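Local coordinates for protein glycerophosphodiester phosphodiesterase (Cytophaga hutchinsonii ATCC 33406, PDB 3CH0) that belongs to the glycerophosphodiester phosphodiesterase family, whose members are built on a TIM-barrel fold, at residues T39-L44 with T172-D177; V54-F59 with E136-V141. All blocks are in the same frame, centred on the assembly; numbering follows the deposited sequence.

In the fold
From the N terminus, the chain passes through strand 10-13 and helix 26-35 into strand 39-46, which supplies the first half of contact 1. Strand 52-54 then turns back antiparallel to it and leads into the loop that opens contact 2. That contact closes when strand 132-137 comes up beside strand 39-46 and runs out into residues 138-141. Contact 1 closes later, on strand 171-175, so contact 2 is nested within its loop. Strand 132-137 lies between the two strands of contact 1, and Leu44 N bonds to Glu136 O. At the strand ends, Ser139 OG and Asp177 OD2 lie 2.7 Å apart, a probable hydrogen bond.

Contact 1 of 2, residues T39-L44 with T172-D177; sequences TLEFDL and TLQSFD
Glu41 and Gln174 meet through their side chains across the span of an intervening strand; their backbones stay well apart, the CA atoms of Glu41 and Thr172, for example, being 9.3 Å from each other.

One hydrogen bond carries the contact: Gln174 NE2 donates to Glu41 OE2 over 2.8 Å, with an N-H...O angle of 148°. The amide arrives on the anti side of the carboxylate oxygen, 27° out of the carboxylate plane, and the two side chains cross at about a right angle. Gln174 reaches this far because its chain is extended beyond CG (chi2 -177°), whereas the Glu41 chain bends at its second torsion and presents OE2 to the amide. Gln174 NE2 also makes a longer approach, 3.6 Å, to Phe42 O. The other carboxylate oxygen of Glu41, OE1, takes a hydrogen bond from Arg15 N, so both oxygens are held and the rotation of the group is restricted.

Packing between the segments is slight; the Gln174 side chain rests against Asn134 and Glu136 of strand 132-137.

Within segment 172-177, Ser175 OG accepts from Asp177 N at 3.0 Å, forming an ST turn as the strand ends. Asp177 follows as the N-cap of helix 178-187.

Strands 39-46 and 171-175 both run parallel to strand 132-137, which separates them. A buried side-chain hydrogen bond that spans this central strand beneath the pocket holding the citric acid is consistent with the pocket end of a TIM barrel.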
ATOM      1  N   THR A  39       8.762  -5.953  -3.916  1.00 10.87           N
ATOM      2  CA  THR A  39       7.804  -5.716  -2.830  1.00 10.04           C
ATOM      3  C   THR A  39       6.393  -5.592  -3.377  1.00  9.25           C
ATOM      4  O   THR A  39       6.171  -4.918  -4.418  1.00 10.85           O
ATOM      5  CB  THR A  39       8.163  -4.392  -2.156  1.00  9.11           C
ATOM      6  OG1 THR A  39       9.517  -4.473  -1.657  1.00 10.57           O
ATOM      7  CG2 THR A  39       7.238  -4.013  -0.957  1.00 13.12           C
ATOM      8  N   LEU A  40       5.475  -6.249  -2.692  1.00 10.03           N
ATOM      9  CA  LEU A  40       4.050  -6.036  -2.939  1.00  8.42           C
ATOM     10  C   LEU A  40       3.641  -4.896  -1.999  1.00  8.71           C
ATOM     11  O   LEU A  40       3.821  -5.012  -0.787  1.00  9.58           O
ATOM     12  CB  LEU A  40       3.259  -7.270  -2.597  1.00  9.60           C
ATOM     13  CG  LEU A  40       3.682  -8.573  -3.329  1.00  9.56           C
ATOM     14  CD1 LEU A  40       2.834  -9.753  -2.816  1.00 11.00           C
ATOM     15  CD2 LEU A  40       3.494  -8.382  -4.823  1.00 10.52           C
ATOM     16  N   GLU A  41       3.071  -3.851  -2.562  1.00  8.75           N
ATOM     17  CA  GLU A  41       2.553  -2.719  -1.834  1.00  7.93           C
ATOM     18  C   GLU A  41       1.003  -2.824  -1.798  1.00  8.01           C
ATOM     19  O   GLU A  41       0.351  -3.225  -2.777  1.00  8.49           O
ATOM     20  CB  GLU A  41       3.022  -1.405  -2.457  1.00  9.34           C
ATOM     21  CG  GLU A  41       2.682  -0.135  -1.675  1.00 11.67           C
ATOM     22  CD  GLU A  41       1.240   0.298  -1.738  1.00 11.12           C
ATOM     23  OE1 GLU A  41       0.452  -0.066  -2.657  1.00 11.07           O
ATOM     24  OE2 GLU A  41       0.820   1.099  -0.866  1.00 12.24           O
ATOM     25  N   PHE A  42       0.384  -2.523  -0.662  1.00  9.10           N
ATOM     26  CA  PHE A  42      -1.045  -2.734  -0.545  1.00  8.79           C
ATOM     27  C   PHE A  42      -1.548  -2.026   0.700  1.00 10.13           C
ATOM     28  O   PHE A  42      -0.789  -1.519   1.490  1.00  9.40           O
ATOM     29  CB  PHE A  42      -1.390  -4.233  -0.461  1.00  8.70           C
ATOM     30  CG  PHE A  42      -0.586  -4.940   0.591  1.00  7.78           C
ATOM     31  CD1 PHE A  42       0.668  -5.448   0.304  1.00  8.66           C
ATOM     32  CD2 PHE A  42      -1.078  -5.098   1.903  1.00  8.72           C
ATOM     33  CE1 PHE A  42       1.443  -6.029   1.259  1.00  9.21           C
ATOM     34  CE2 PHE A  42      -0.302  -5.664   2.890  1.00  9.76           C
ATOM     35  CZ  PHE A  42       0.952  -6.141   2.570  1.00  9.25           C
ATOM     36  N   ASP A  43      -2.869  -2.009   0.847  1.00  9.69           N
ATOM     37  CA  ASP A  43      -3.599  -1.222   1.843  1.00  9.67           C
ATOM     38  C   ASP A  43      -4.460  -2.146   2.663  1.00 10.75           C
ATOM     39  O   ASP A  43      -4.973  -3.134   2.146  1.00  9.48           O
ATOM     40  CB  ASP A  43      -4.489  -0.289   1.077  1.00  8.98           C
ATOM     41  CG  ASP A  43      -3.743   0.527   0.064  1.00 10.47           C
ATOM     42  OD1 ASP A  43      -2.893   1.311   0.503  1.00  9.90           O
ATOM     43  OD2 ASP A  43      -4.028   0.487  -1.161  1.00 11.36           O
ATOM     44  N   LEU A  44      -4.592  -1.838   3.963  1.00  9.10           N
ATOM     45  CA  LEU A  44      -5.307  -2.679   4.902  1.00 10.19           C
ATOM     46  C   LEU A  44      -6.357  -1.921   5.676  1.00  8.66           C
ATOM     47  O   LEU A  44      -6.136  -0.782   6.148  1.00  9.21           O
ATOM     48  CB  LEU A  44      -4.356  -3.333   5.898  1.00  9.17           C
ATOM     49  CG  LEU A  44      -3.155  -4.096   5.317  1.00 10.61           C
ATOM     50  CD1 LEU A  44      -2.123  -4.523   6.364  1.00 12.22           C
ATOM     51  CD2 LEU A  44      -3.676  -5.314   4.546  1.00 11.95           C
ATOM     52  N   THR A 172       7.242  -4.162   5.825  1.00 12.02           N
ATOM     53  CA  THR A 172       7.233  -2.755   6.234  1.00 10.31           C
ATOM     54  C   THR A 172       5.820  -2.294   6.410  1.00 11.69           C
ATOM     55  O   THR A 172       4.980  -2.603   5.571  1.00 11.79           O
ATOM     56  CB  THR A 172       7.911  -1.855   5.156  1.00 12.76           C
ATOM     57  OG1 THR A 172       9.240  -2.357   4.922  1.00 13.60           O
ATOM     58  CG2 THR A 172       7.959  -0.383   5.570  1.00 13.61           C
ATOM     59  N   LEU A 173       5.549  -1.602   7.511  1.00 11.71           N
ATOM     60  CA  LEU A 173       4.225  -1.082   7.828  1.00  9.99           C
ATOM     61  C   LEU A 173       4.288   0.414   7.509  1.00 11.67           C
ATOM     62  O   LEU A 173       5.130   1.130   8.053  1.00 10.62           O
ATOM     63  CB  LEU A 173       3.875  -1.295   9.310  1.00 10.32           C
ATOM     64  CG  LEU A 173       2.446  -1.044   9.739  1.00 15.12           C
ATOM     65  CD1 LEU A 173       2.077   0.458   9.659  1.00 15.47           C
ATOM     66  CD2 LEU A 173       1.434  -1.998   9.026  1.00 14.92           C
ATOM     67  N   GLN A 174       3.427   0.858   6.602  1.00  9.16           N
ATOM     68  CA  GLN A 174       3.420   2.247   6.180  1.00  9.03           C
ATOM     69  C   GLN A 174       2.152   2.910   6.607  1.00  8.51           C
ATOM     70  O   GLN A 174       1.106   2.285   6.759  1.00  9.77           O
ATOM     71  CB  GLN A 174       3.590   2.431   4.677  1.00 10.60           C
ATOM     72  CG  GLN A 174       2.517   1.737   3.880  1.00 10.96           C
ATOM     73  CD  GLN A 174       2.639   1.817   2.353  1.00 10.45           C
ATOM     74  OE1 GLN A 174       3.210   2.775   1.807  1.00  9.89           O
ATOM     75  NE2 GLN A 174       1.958   0.870   1.654  1.00  9.65           N
ATOM     76  N   SER A 175       2.225   4.207   6.917  1.00  8.66           N
ATOM     77  CA  SER A 175       1.008   4.942   7.210  1.00  8.60           C
ATOM     78  C   SER A 175       1.228   6.435   7.084  1.00  8.01           C
ATOM     79  O   SER A 175       2.324   6.935   7.311  1.00  8.31           O
ATOM     80  CB  SER A 175       0.461   4.636   8.621  1.00  8.44           C
ATOM     81  OG  SER A 175      -0.860   5.090   8.797  1.00 10.07           O
ATOM     82  N   PHE A 176       0.138   7.137   6.742  1.00  9.79           N
ATOM     83  CA  PHE A 176       0.114   8.584   6.900  1.00  9.44           C
ATOM     84  C   PHE A 176      -0.144   8.987   8.339  1.00  9.96           C
ATOM     85  O   PHE A 176       0.064  10.193   8.708  1.00 11.59           O
ATOM     86  CB  PHE A 176      -1.025   9.198   6.083  1.00  9.04           C
ATOM     87  CG  PHE A 176      -0.765   9.271   4.624  1.00 10.32           C
ATOM     88  CD1 PHE A 176      -0.009  10.295   4.083  1.00 11.56           C
ATOM     89  CD2 PHE A 176      -1.305   8.369   3.770  1.00  9.88           C
ATOM     90  CE1 PHE A 176       0.232  10.363   2.733  1.00 12.67           C
ATOM     91  CE2 PHE A 176      -1.076   8.467   2.405  1.00 11.59           C
ATOM     92  CZ  PHE A 176      -0.265   9.446   1.904  1.00 10.49           C
ATOM     93  N   ASP A 177      -0.738   8.083   9.116  1.00 10.92           N
ATOM     94  CA  ASP A 177      -1.281   8.383  10.465  1.00  9.19           C
ATOM     95  C   ASP A 177      -0.134   8.244  11.436  1.00 11.15           C
ATOM     96  O   ASP A 177       0.265   7.135  11.744  1.00 12.03           O
ATOM     97  CB  ASP A 177      -2.410   7.421  10.804  1.00 10.00           C
ATOM     98  CG  ASP A 177      -3.157   7.788  12.062  1.00 11.99           C
ATOM     99  OD1 ASP A 177      -2.666   8.648  12.841  1.00 11.79           O
ATOM    100  OD2 ASP A 177      -4.230   7.216  12.246  1.00 11.77           O
TER

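Contact 2 of 2, residues V54-F59 with E136-V141; sequences VSHDTF and EIKSTV. With CIT (citric acid), chain B.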
ATOM      1  N   VAL A  54      -7.668  -6.565   2.496  1.00  9.36           N
ATOM      2  CA  VAL A  54      -6.844  -5.750   1.599  1.00  9.27           C
ATOM      3  C   VAL A  54      -7.738  -4.821   0.800  1.00 11.25           C
ATOM      4  O   VAL A  54      -8.601  -5.278   0.047  1.00 10.98           O
ATOM      5  CB  VAL A  54      -5.973  -6.595   0.645  1.00  9.59           C
ATOM      6  CG1 VAL A  54      -4.940  -5.709  -0.105  1.00  9.82           C
ATOM      7  CG2 VAL A  54      -5.220  -7.681   1.392  1.00 10.95           C
ATOM      8  N   SER A  55      -7.638  -3.504   1.051  1.00 10.03           N
ATOM      9  CA  SER A  55      -8.505  -2.524   0.441  1.00 10.09           C
ATOM     10  C   SER A  55      -7.923  -1.132   0.633  1.00 11.06           C
ATOM     11  O   SER A  55      -7.498  -0.802   1.734  1.00 10.98           O
ATOM     12  CB  SER A  55      -9.882  -2.558   1.125  1.00 11.24           C
ATOM     13  OG  SER A  55     -10.763  -1.696   0.456  1.00 10.07           O
ATOM     14  N   HIS A  56      -7.941  -0.337  -0.426  1.00  9.88           N
ATOM     15  CA  HIS A  56      -7.450   1.055  -0.335  1.00 11.94           C
ATOM     16  C   HIS A  56      -8.308   1.926   0.556  1.00 10.80           C
ATOM     17  O   HIS A  56      -7.819   2.861   1.209  1.00 10.85           O
ATOM     18  CB  HIS A  56      -7.375   1.694  -1.726  1.00 10.60           C
ATOM     19  CG  HIS A  56      -6.860   3.083  -1.693  1.00  8.95           C
ATOM     20  ND1 HIS A  56      -7.691   4.187  -1.715  1.00 11.95           N
ATOM     21  CD2 HIS A  56      -5.608   3.559  -1.495  1.00 10.36           C
ATOM     22  CE1 HIS A  56      -6.947   5.279  -1.601  1.00 11.88           C
ATOM     23  NE2 HIS A  56      -5.681   4.921  -1.450  1.00 10.65           N
ATOM     24  N   ASP A  57      -9.612   1.670   0.577  1.00 11.06           N
ATOM     25  CA  ASP A  57     -10.599   2.465   1.343  1.00 12.14           C
ATOM     26  C   ASP A  57     -11.350   1.571   2.286  1.00 11.17           C
ATOM     27  O   ASP A  57     -11.470   0.351   2.095  1.00 10.49           O
ATOM     28  CB  ASP A  57     -11.522   3.214   0.398  1.00 14.06           C
ATOM     29  CG  ASP A  57     -10.792   4.336  -0.313  1.00 18.09           C
ATOM     30  OD1 ASP A  57     -10.553   5.441   0.298  1.00 18.80           O
ATOM     31  OD2 ASP A  57     -10.358   4.093  -1.460  1.00 14.91           O
ATOM     32  N   THR A  58     -11.897   2.188   3.328  1.00 11.52           N
ATOM     33  CA  THR A  58     -12.774   1.540   4.271  1.00 10.59           C
ATOM     34  C   THR A  58     -14.200   1.383   3.735  1.00 11.37           C
ATOM     35  O   THR A  58     -15.046   0.982   4.508  1.00 11.37           O
ATOM     36  CB  THR A  58     -12.812   2.274   5.607  1.00 12.22           C
ATOM     37  OG1 THR A  58     -13.261   3.605   5.365  1.00 12.28           O
ATOM     38  CG2 THR A  58     -11.395   2.334   6.201  1.00 13.72           C
ATOM     39  N   PHE A  59     -14.447   1.788   2.498  1.00 10.48           N
ATOM     40  CA  PHE A  59     -15.753   1.668   1.848  1.00 12.97           C
ATOM     41  C   PHE A  59     -15.481   1.111   0.438  1.00 13.89           C
ATOM     42  O   PHE A  59     -14.344   1.143  -0.080  1.00 11.86           O
ATOM     43  CB  PHE A  59     -16.492   3.016   1.757  1.00 14.16           C
ATOM     44  CG  PHE A  59     -15.696   4.097   1.103  1.00 14.69           C
ATOM     45  CD1 PHE A  59     -14.819   4.895   1.837  1.00 11.49           C
ATOM     46  CD2 PHE A  59     -15.747   4.307  -0.250  1.00 13.12           C
ATOM     47  CE1 PHE A  59     -14.077   5.844   1.213  1.00 12.45           C
ATOM     48  CE2 PHE A  59     -15.024   5.227  -0.849  1.00 13.27           C
ATOM     49  CZ  PHE A  59     -14.153   6.033  -0.112  1.00 13.66           C
ATOM     50  N   GLU A 136      -0.137  -0.755   4.151  1.00  9.59           N
ATOM     51  CA  GLU A 136      -0.591   0.558   4.651  1.00  9.07           C
ATOM     52  C   GLU A 136      -1.742   0.415   5.604  1.00 10.65           C
ATOM     53  O   GLU A 136      -2.775  -0.131   5.261  1.00 10.21           O
ATOM     54  CB  GLU A 136      -0.965   1.513   3.495  1.00 10.15           C
ATOM     55  CG  GLU A 136      -1.288   2.953   3.994  1.00 10.28           C
ATOM     56  CD  GLU A 136      -1.452   3.976   2.934  1.00 10.90           C
ATOM     57  OE1 GLU A 136      -1.126   3.730   1.760  1.00  9.91           O
ATOM     58  OE2 GLU A 136      -1.986   5.075   3.318  1.00 11.63           O
ATOM     59  N   ILE A 137      -1.582   0.916   6.822  1.00  9.65           N
ATOM     60  CA  ILE A 137      -2.694   1.098   7.733  1.00  8.66           C
ATOM     61  C   ILE A 137      -3.483   2.331   7.378  1.00 11.29           C
ATOM     62  O   ILE A 137      -2.989   3.445   7.568  1.00 10.39           O
ATOM     63  CB  ILE A 137      -2.249   1.061   9.234  1.00 13.17           C
ATOM     64  CG1 ILE A 137      -1.834  -0.398   9.528  1.00 16.92           C
ATOM     65  CG2 ILE A 137      -3.348   1.495  10.198  1.00 12.41           C
ATOM     66  CD1 ILE A 137      -1.785  -0.834  10.992  1.00 20.20           C
ATOM     67  N   LYS A 138      -4.651   2.102   6.796  1.00 10.06           N
ATOM     68  CA  LYS A 138      -5.513   3.167   6.382  1.00 11.20           C
ATOM     69  C   LYS A 138      -6.423   3.741   7.482  1.00 11.16           C
ATOM     70  O   LYS A 138      -7.631   3.624   7.424  1.00 12.67           O
ATOM     71  CB  LYS A 138      -6.353   2.691   5.178  1.00 11.41           C
ATOM     72  CG  LYS A 138      -5.542   2.514   3.911  1.00 10.99           C
ATOM     73  CD  LYS A 138      -5.121   3.850   3.284  1.00 11.10           C
ATOM     74  CE  LYS A 138      -4.553   3.816   1.871  1.00 14.89           C
ATOM     75  NZ  LYS A 138      -3.931   5.173   1.433  1.00 10.88           N
ATOM     76  N   SER A 139      -5.784   4.393   8.458  1.00 12.78           N
ATOM     77  CA  SER A 139      -6.474   4.997   9.605  1.00 11.23           C
ATOM     78  C   SER A 139      -6.396   6.519   9.472  1.00 12.10           C
ATOM     79  O   SER A 139      -5.397   7.074   8.937  1.00 12.23           O
ATOM     80  CB  SER A 139      -5.856   4.549  10.941  1.00 11.07           C
ATOM     81  OG  SER A 139      -4.460   4.840  10.969  1.00 11.77           O
ATOM     82  N   THR A 140      -7.428   7.166  10.003  1.00 11.72           N
ATOM     83  CA  THR A 140      -7.422   8.595  10.222  1.00 12.64           C
ATOM     84  C   THR A 140      -8.120   8.843  11.568  1.00 11.53           C
ATOM     85  O   THR A 140      -8.951   8.061  12.016  1.00 12.10           O
ATOM     86  CB  THR A 140      -8.160   9.412   9.141  1.00 16.08           C
ATOM     87  OG1 THR A 140      -9.565   9.251   9.263  1.00 16.61           O
ATOM     88  CG2 THR A 140      -7.682   9.034   7.723  1.00 14.81           C
ATOM     89  N   VAL A 141      -7.738   9.944  12.210  1.00 12.08           N
ATOM     90  CA  VAL A 141      -8.337  10.326  13.494  1.00 11.86           C
ATOM     91  C   VAL A 141      -9.850  10.386  13.432  1.00 12.48           C
ATOM     92  O   VAL A 141     -10.530   9.948  14.329  1.00 14.40           O
ATOM     93  CB  VAL A 141      -7.790  11.705  13.972  1.00 11.42           C
ATOM     94  CG1 VAL A 141      -8.529  12.194  15.236  1.00 12.27           C
ATOM     95  CG2 VAL A 141      -6.303  11.608  14.196  1.00 12.18           C
TER
HETATM   96  C1  CIT B 272       0.855   5.229  -1.380  1.00 17.84           C
HETATM   97  O1  CIT B 272       2.093   5.254  -1.251  1.00 17.74           O
HETATM   98  O2  CIT B 272       0.315   4.091  -1.448  1.00 16.39           O
HETATM   99  C2  CIT B 272       0.078   6.506  -1.545  1.00 14.80           C
HETATM  100  C3  CIT B 272      -1.355   6.470  -1.148  1.00 14.50           C
HETATM  101  O7  CIT B 272      -1.381   6.212   0.283  1.00 15.53           O
HETATM  102  C4  CIT B 272      -1.984   7.803  -1.483  1.00 15.32           C
HETATM  103  C5  CIT B 272      -3.349   8.029  -0.971  1.00 22.11           C
HETATM  104  O3  CIT B 272      -4.223   7.170  -1.087  1.00 18.81           O
HETATM  105  O4  CIT B 272      -3.640   9.138  -0.436  1.00 24.77           O
HETATM  106  C6  CIT B 272      -2.106   5.360  -1.835  1.00 15.60           C
HETATM  107  O5  CIT B 272      -2.042   5.346  -3.115  1.00 11.33           O
HETATM  108  O6  CIT B 272      -2.761   4.531  -1.109  1.00 13.50           O
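His56 and Lys138 converge on the citric acid, and their NE2 and NZ atoms approach to 3.4 Å, with the amine oblique to the imidazole ring.

Hydrogen bonds gather on the ligand. His56 NE2 donates to CIT O3 over 2.7 Å, near the ring plane, while Lys138 NZ bonds to CIT O6 (2.9 Å) and O7, and more weakly to O3. CIT O7 donates to Glu136 OE1. On the far side of the imidazole, ND1 donates to Asp57 OD2 at 2.7 Å, from above the carboxylate plane, which fixes the ring's rotation.

One salt bridge joins Lys138 NZ to Glu136 OE2 (2.7 Å), met from above its carboxylate plane, and helps position NZ toward the ligand.

Van der Waals contact comes from the lysine chain: bent at its second torsion (chi2 -73°), it runs past the backbone oxygen of His56, and its CE lies 3.5 Å from His56 CD2.

His14 and Arg15 also bind the citric acid. Segment 54-59 leaves strand 52-54, and segment 136-141 takes the last two residues of strand 132-137 and runs on as a loop; strand 39-46 pairs with both strands, and its Asp43 touches His56 and Lys138, while helix 151-164 packs against Ile137 and Ser139.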